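Long-range contact in aftrax (Archaeoglobus fulgidus, PDB 3ZC0), which acts as a Trax-like subunit of archaeal C3PO, a magnesium-binding hydrolase that recognises and cleaves duplex RNA: residues Asn78-Ile88 / Ile102-Asn113. The protein carries 1 engineered substitution. Sequence-based numbering, arbitrary orientation.
Sequences NDAMQELVEAI and IDLEVTPAAFLN. With MG (magnesium ion), chain U; nucleotides of chain O.
Helix-helix packing next to a metal site is well illustrated in this all-helical Translin-family fold, where M81, Q82 and V85 of helix 73-94 close on A110 at the start of helix 108-132. The helical parts, 78-88 and 108-113, run in roughly the same direction, at 41°, with axes 7.7 Å apart at closest. A110 permits this approach because its methyl group lies against the backbone of M81 and Q82. Next to it, Q82 CA directs a CA-H...O contact at A110 O, 3.6 Å away. V85 straddles the same turn, with CG2 against A110 O and V85 CG1 reaching F111 O at 3.5 Å.

The loop leading into the second helix extends the apolar seam. M81 and V106 lie alongside each other, pointing opposite ways, with M81 CB 3.6 Å from V106 CG2. A bend at chi3 (-30°) brings M81 CE onto CG2 of T107, the N-cap residue, the two side chains crossing at about a right angle. Towards the other end, I88 splits its two branches: I88 CD1 meets L104 CD1 at 3.7 Å, whereas CG2 packs against I102 CG2. L84 and L104 continue this apolar layer onto L60 of helix 46-64. Beside A110, the extended Q82 side chain lies obliquely across N113, Q82 CD being 3.5 Å from N113 CB.

The RNA lies near D79 and E86 of helix 73-94. D79 OD1 is 3.1 Å from the ribose O2' of nucleotide 7 of chain O, a weak contact. Helix 108-132 supplies E121, the second protein ligand of the magnesium ion, which also binds an RNA phosphate. E86 stretches out to the ion with CG anti to its own N (chi1 -179°), and E86 OE2 bonds the magnesium at 2.2 Å.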
loop_
_atom_site.group_PDB
_atom_site.type_symbol
_atom_site.label_atom_id
_atom_site.label_comp_id
_atom_site.label_asym_id
_atom_site.label_seq_id
_atom_site.Cartn_x
_atom_site.Cartn_y
_atom_site.Cartn_z
ATOM N N ASN E 78 -4.137 22.747 6.756
ATOM C CA ASN E 78 -3.860 21.845 7.864
ATOM C C ASN E 78 -2.387 21.624 8.197
ATOM O O ASN E 78 -1.940 21.989 9.290
ATOM C CB ASN E 78 -4.559 20.507 7.672
ATOM C CG ASN E 78 -5.200 20.021 8.950
ATOM O OD1 ASN E 78 -5.660 20.830 9.767
ATOM N ND2 ASN E 78 -5.214 18.707 9.150
ATOM N N ASP E 79 -1.648 21.036 7.258
ATOM C CA ASP E 79 -0.236 20.713 7.471
ATOM C C ASP E 79 0.573 21.898 8.053
ATOM O O ASP E 79 1.172 21.811 9.150
ATOM C CB ASP E 79 0.396 20.207 6.164
ATOM C CG ASP E 79 0.042 18.743 5.837
ATOM O OD1 ASP E 79 -0.792 18.114 6.522
ATOM O OD2 ASP E 79 0.612 18.209 4.863
ATOM N N ALA E 80 0.561 23.014 7.333
ATOM C CA ALA E 80 1.345 24.174 7.743
ATOM C C ALA E 80 0.889 24.752 9.097
ATOM O O ALA E 80 1.723 25.193 9.902
ATOM C CB ALA E 80 1.341 25.255 6.640
ATOM N N MET E 81 -0.418 24.759 9.367
ATOM C CA MET E 81 -0.853 25.268 10.675
ATOM C C MET E 81 -0.393 24.357 11.816
ATOM O O MET E 81 0.025 24.832 12.872
ATOM C CB MET E 81 -2.348 25.605 10.711
ATOM C CG MET E 81 -2.628 26.912 9.988
ATOM S SD MET E 81 -4.317 27.513 9.932
ATOM C CE MET E 81 -5.265 26.008 9.973
ATOM N N GLN E 82 -0.406 23.053 11.564
ATOM C CA GLN E 82 0.220 22.099 12.470
ATOM C C GLN E 82 1.723 22.387 12.734
ATOM O O GLN E 82 2.167 22.363 13.894
ATOM C CB GLN E 82 0.025 20.688 11.933
ATOM C CG GLN E 82 0.618 19.614 12.800
ATOM C CD GLN E 82 0.459 18.244 12.183
ATOM O OE1 GLN E 82 1.354 17.396 12.284
ATOM N NE2 GLN E 82 -0.684 18.017 11.535
ATOM N N GLU E 83 2.504 22.656 11.678
ATOM C CA GLU E 83 3.936 22.988 11.865
ATOM C C GLU E 83 4.163 24.306 12.624
ATOM O O GLU E 83 5.142 24.461 13.370
ATOM C CB GLU E 83 4.691 23.047 10.531
ATOM C CG GLU E 83 4.668 21.762 9.724
ATOM C CD GLU E 83 5.871 20.860 9.985
ATOM O OE1 GLU E 83 6.536 20.994 11.046
ATOM O OE2 GLU E 83 6.147 20.007 9.109
ATOM N N LEU E 84 3.258 25.257 12.417
ATOM C CA LEU E 84 3.351 26.530 13.108
ATOM C C LEU E 84 3.074 26.333 14.590
ATOM O O LEU E 84 3.826 26.827 15.443
ATOM C CB LEU E 84 2.361 27.516 12.517
ATOM C CG LEU E 84 2.476 28.951 13.000
ATOM C CD1 LEU E 84 3.940 29.346 13.200
ATOM C CD2 LEU E 84 1.824 29.820 11.951
ATOM N N VAL E 85 2.005 25.603 14.902
ATOM C CA VAL E 85 1.747 25.256 16.294
ATOM C C VAL E 85 2.949 24.523 16.898
ATOM O O VAL E 85 3.392 24.882 17.988
ATOM C CB VAL E 85 0.459 24.435 16.494
ATOM C CG1 VAL E 85 0.290 24.082 17.956
ATOM C CG2 VAL E 85 -0.755 25.204 16.009
ATOM N N GLU E 86 3.494 23.529 16.190
ATOM C CA GLU E 86 4.637 22.772 16.707
ATOM C C GLU E 86 5.778 23.713 17.108
ATOM O O GLU E 86 6.259 23.678 18.254
ATOM C CB GLU E 86 5.127 21.735 15.677
ATOM C CG GLU E 86 6.333 20.847 16.117
ATOM C CD GLU E 86 6.902 20.004 14.977
ATOM O OE1 GLU E 86 6.404 20.123 13.842
ATOM O OE2 GLU E 86 7.850 19.221 15.198
ATOM N N ALA E 87 6.185 24.563 16.166
ATOM C CA ALA E 87 7.270 25.531 16.392
ATOM C C ALA E 87 7.016 26.460 17.577
ATOM O O ALA E 87 7.931 26.728 18.375
ATOM C CB ALA E 87 7.512 26.359 15.127
ATOM N N ILE E 88 5.775 26.945 17.687
ATOM C CA ILE E 88 5.424 27.821 18.798
ATOM C C ILE E 88 5.458 27.093 20.139
ATOM O O ILE E 88 6.132 27.528 21.068
ATOM C CB ILE E 88 4.050 28.458 18.639
ATOM C CG1 ILE E 88 4.058 29.489 17.506
ATOM C CG2 ILE E 88 3.659 29.119 19.951
ATOM C CD1 ILE E 88 2.693 29.727 16.904
ATOM N N ILE E 102 -1.448 29.581 23.445
ATOM C CA ILE E 102 -0.855 30.336 22.359
ATOM C C ILE E 102 -1.948 31.092 21.592
ATOM O O ILE E 102 -2.846 30.491 20.992
ATOM C CB ILE E 102 -0.003 29.441 21.465
ATOM C CG1 ILE E 102 -0.856 28.376 20.771
ATOM C CG2 ILE E 102 1.033 28.768 22.319
ATOM C CD1 ILE E 102 -0.179 27.723 19.592
ATOM N N ASP E 103 -1.900 32.422 21.653
ATOM C CA ASP E 103 -2.979 33.213 21.069
ATOM C C ASP E 103 -2.775 33.479 19.580
ATOM O O ASP E 103 -2.146 34.462 19.175
ATOM C CB ASP E 103 -3.262 34.504 21.858
ATOM C CG ASP E 103 -4.771 34.767 22.033
ATOM O OD1 ASP E 103 -5.365 34.278 23.027
ATOM O OD2 ASP E 103 -5.370 35.445 21.162
ATOM N N LEU E 104 -3.299 32.544 18.794
ATOM C CA LEU E 104 -3.515 32.670 17.361
ATOM C C LEU E 104 -4.093 31.334 16.953
ATOM O O LEU E 104 -3.434 30.308 17.072
ATOM C CB LEU E 104 -2.227 33.013 16.576
ATOM C CG LEU E 104 -1.006 32.107 16.303
ATOM C CD1 LEU E 104 -0.533 31.333 17.539
ATOM C CD2 LEU E 104 -1.203 31.170 15.089
ATOM N N GLU E 105 -5.345 31.309 16.533
ATOM C CA GLU E 105 -5.858 30.059 15.993
ATOM C C GLU E 105 -6.194 30.276 14.516
ATOM O O GLU E 105 -6.349 31.438 14.131
ATOM C CB GLU E 105 -6.994 29.473 16.850
ATOM C CG GLU E 105 -6.482 28.821 18.177
ATOM C CD GLU E 105 -7.343 27.653 18.697
ATOM O OE1 GLU E 105 -8.428 27.363 18.135
ATOM O OE2 GLU E 105 -6.923 27.018 19.684
ATOM N N VAL E 106 -6.234 29.251 13.645
ATOM C CA VAL E 106 -5.869 27.812 13.810
ATOM C C VAL E 106 -6.991 26.806 14.179
ATOM O O VAL E 106 -7.759 27.014 15.120
ATOM C CB VAL E 106 -4.533 27.551 14.574
ATOM C CG1 VAL E 106 -4.616 26.287 15.392
ATOM C CG2 VAL E 106 -3.373 27.525 13.602
ATOM N N THR E 107 -7.087 25.728 13.396
ATOM C CA THR E 107 -8.104 24.693 13.604
ATOM C C THR E 107 -7.776 23.835 14.836
ATOM O O THR E 107 -6.619 23.734 15.219
ATOM C CB THR E 107 -8.262 23.810 12.327
ATOM O OG1 THR E 107 -8.870 22.555 12.662
ATOM C CG2 THR E 107 -6.923 23.537 11.682
ATOM N N PRO E 108 -8.793 23.231 15.472
ATOM C CA PRO E 108 -8.589 22.331 16.611
ATOM C C PRO E 108 -7.541 21.250 16.376
ATOM O O PRO E 108 -6.607 21.079 17.181
ATOM C CB PRO E 108 -9.950 21.646 16.736
ATOM C CG PRO E 108 -10.897 22.666 16.339
ATOM C CD PRO E 108 -10.226 23.445 15.221
ATOM N N ALA E 109 -7.707 20.509 15.284
ATOM C CA ALA E 109 -6.808 19.398 14.977
ATOM C C ALA E 109 -5.366 19.820 14.722
ATOM O O ALA E 109 -4.452 19.070 15.052
ATOM C CB ALA E 109 -7.335 18.585 13.813
ATOM N N ALA E 110 -5.151 21.005 14.145
ATOM C CA ALA E 110 -3.788 21.491 13.913
ATOM C C ALA E 110 -3.096 21.881 15.213
ATOM O O ALA E 110 -1.871 21.825 15.331
ATOM C CB ALA E 110 -3.789 22.668 12.965
ATOM N N PHE E 111 -3.898 22.298 16.179
ATOM C CA PHE E 111 -3.418 22.728 17.478
ATOM C C PHE E 111 -2.950 21.478 18.187
ATOM O O PHE E 111 -1.772 21.348 18.552
ATOM C CB PHE E 111 -4.603 23.346 18.224
ATOM C CG PHE E 111 -4.253 23.978 19.537
ATOM C CD1 PHE E 111 -3.660 25.231 19.573
ATOM C CD2 PHE E 111 -4.558 23.343 20.733
ATOM C CE1 PHE E 111 -3.344 25.831 20.769
ATOM C CE2 PHE E 111 -4.240 23.929 21.936
ATOM C CZ PHE E 111 -3.628 25.178 21.955
ATOM N N LEU E 112 -3.889 20.545 18.351
ATOM C CA LEU E 112 -3.632 19.276 19.037
ATOM C C LEU E 112 -2.442 18.506 18.436
ATOM O O LEU E 112 -1.528 18.060 19.164
ATOM C CB LEU E 112 -4.900 18.410 19.031
ATOM C CG LEU E 112 -5.896 18.569 20.184
ATOM C CD1 LEU E 112 -5.923 19.985 20.726
ATOM C CD2 LEU E 112 -7.275 18.150 19.724
ATOM N N ASN E 113 -2.461 18.370 17.108
ATOM C CA ASN E 113 -1.395 17.709 16.362
ATOM C C ASN E 113 -0.063 18.439 16.501
ATOM O O ASN E 113 0.982 17.808 16.616
ATOM C CB ASN E 113 -1.743 17.608 14.873
ATOM C CG ASN E 113 -2.585 16.395 14.539
ATOM O OD1 ASN E 113 -2.746 15.484 15.353
ATOM N ND2 ASN E 113 -3.113 16.370 13.319
HETATM MG MG MG U . 9.180 18.008 13.986
ATOM P P G O 7 -4.109 9.986 4.598
ATOM O OP1 G O 7 -5.548 9.876 4.951
ATOM O OP2 G O 7 -3.531 9.181 3.492
ATOM O "O5'" G O 7 -3.762 11.501 4.252
ATOM C "C5'" G O 7 -4.151 12.560 5.111
ATOM C "C4'" G O 7 -3.288 13.781 4.911
ATOM O "O4'" G O 7 -1.897 13.450 5.179
ATOM C "C3'" G O 7 -3.251 14.379 3.511
ATOM O "O3'" G O 7 -4.392 15.163 3.198
ATOM C "C2'" G O 7 -1.950 15.169 3.543
ATOM O "O2'" G O 7 -2.111 16.364 4.288
ATOM C "C1'" G O 7 -1.055 14.228 4.354
ATOM N N9 G O 7 -0.276 13.337 3.469
ATOM C C8 G O 7 -0.441 11.999 3.203
ATOM N N7 G O 7 0.425 11.538 2.343
ATOM C C5 G O 7 1.201 12.641 2.020
ATOM C C6 G O 7 2.305 12.779 1.143
ATOM O O6 G O 7 2.845 11.925 0.433
ATOM N N1 G O 7 2.791 14.084 1.131
ATOM C C2 G O 7 2.285 15.127 1.864
ATOM N N2 G O 7 2.885 16.316 1.720
ATOM N N3 G O 7 1.263 15.011 2.684
ATOM C C4 G O 7 0.778 13.753 2.706
HETATM O O HOH W 1 8.828 16.733 15.562
#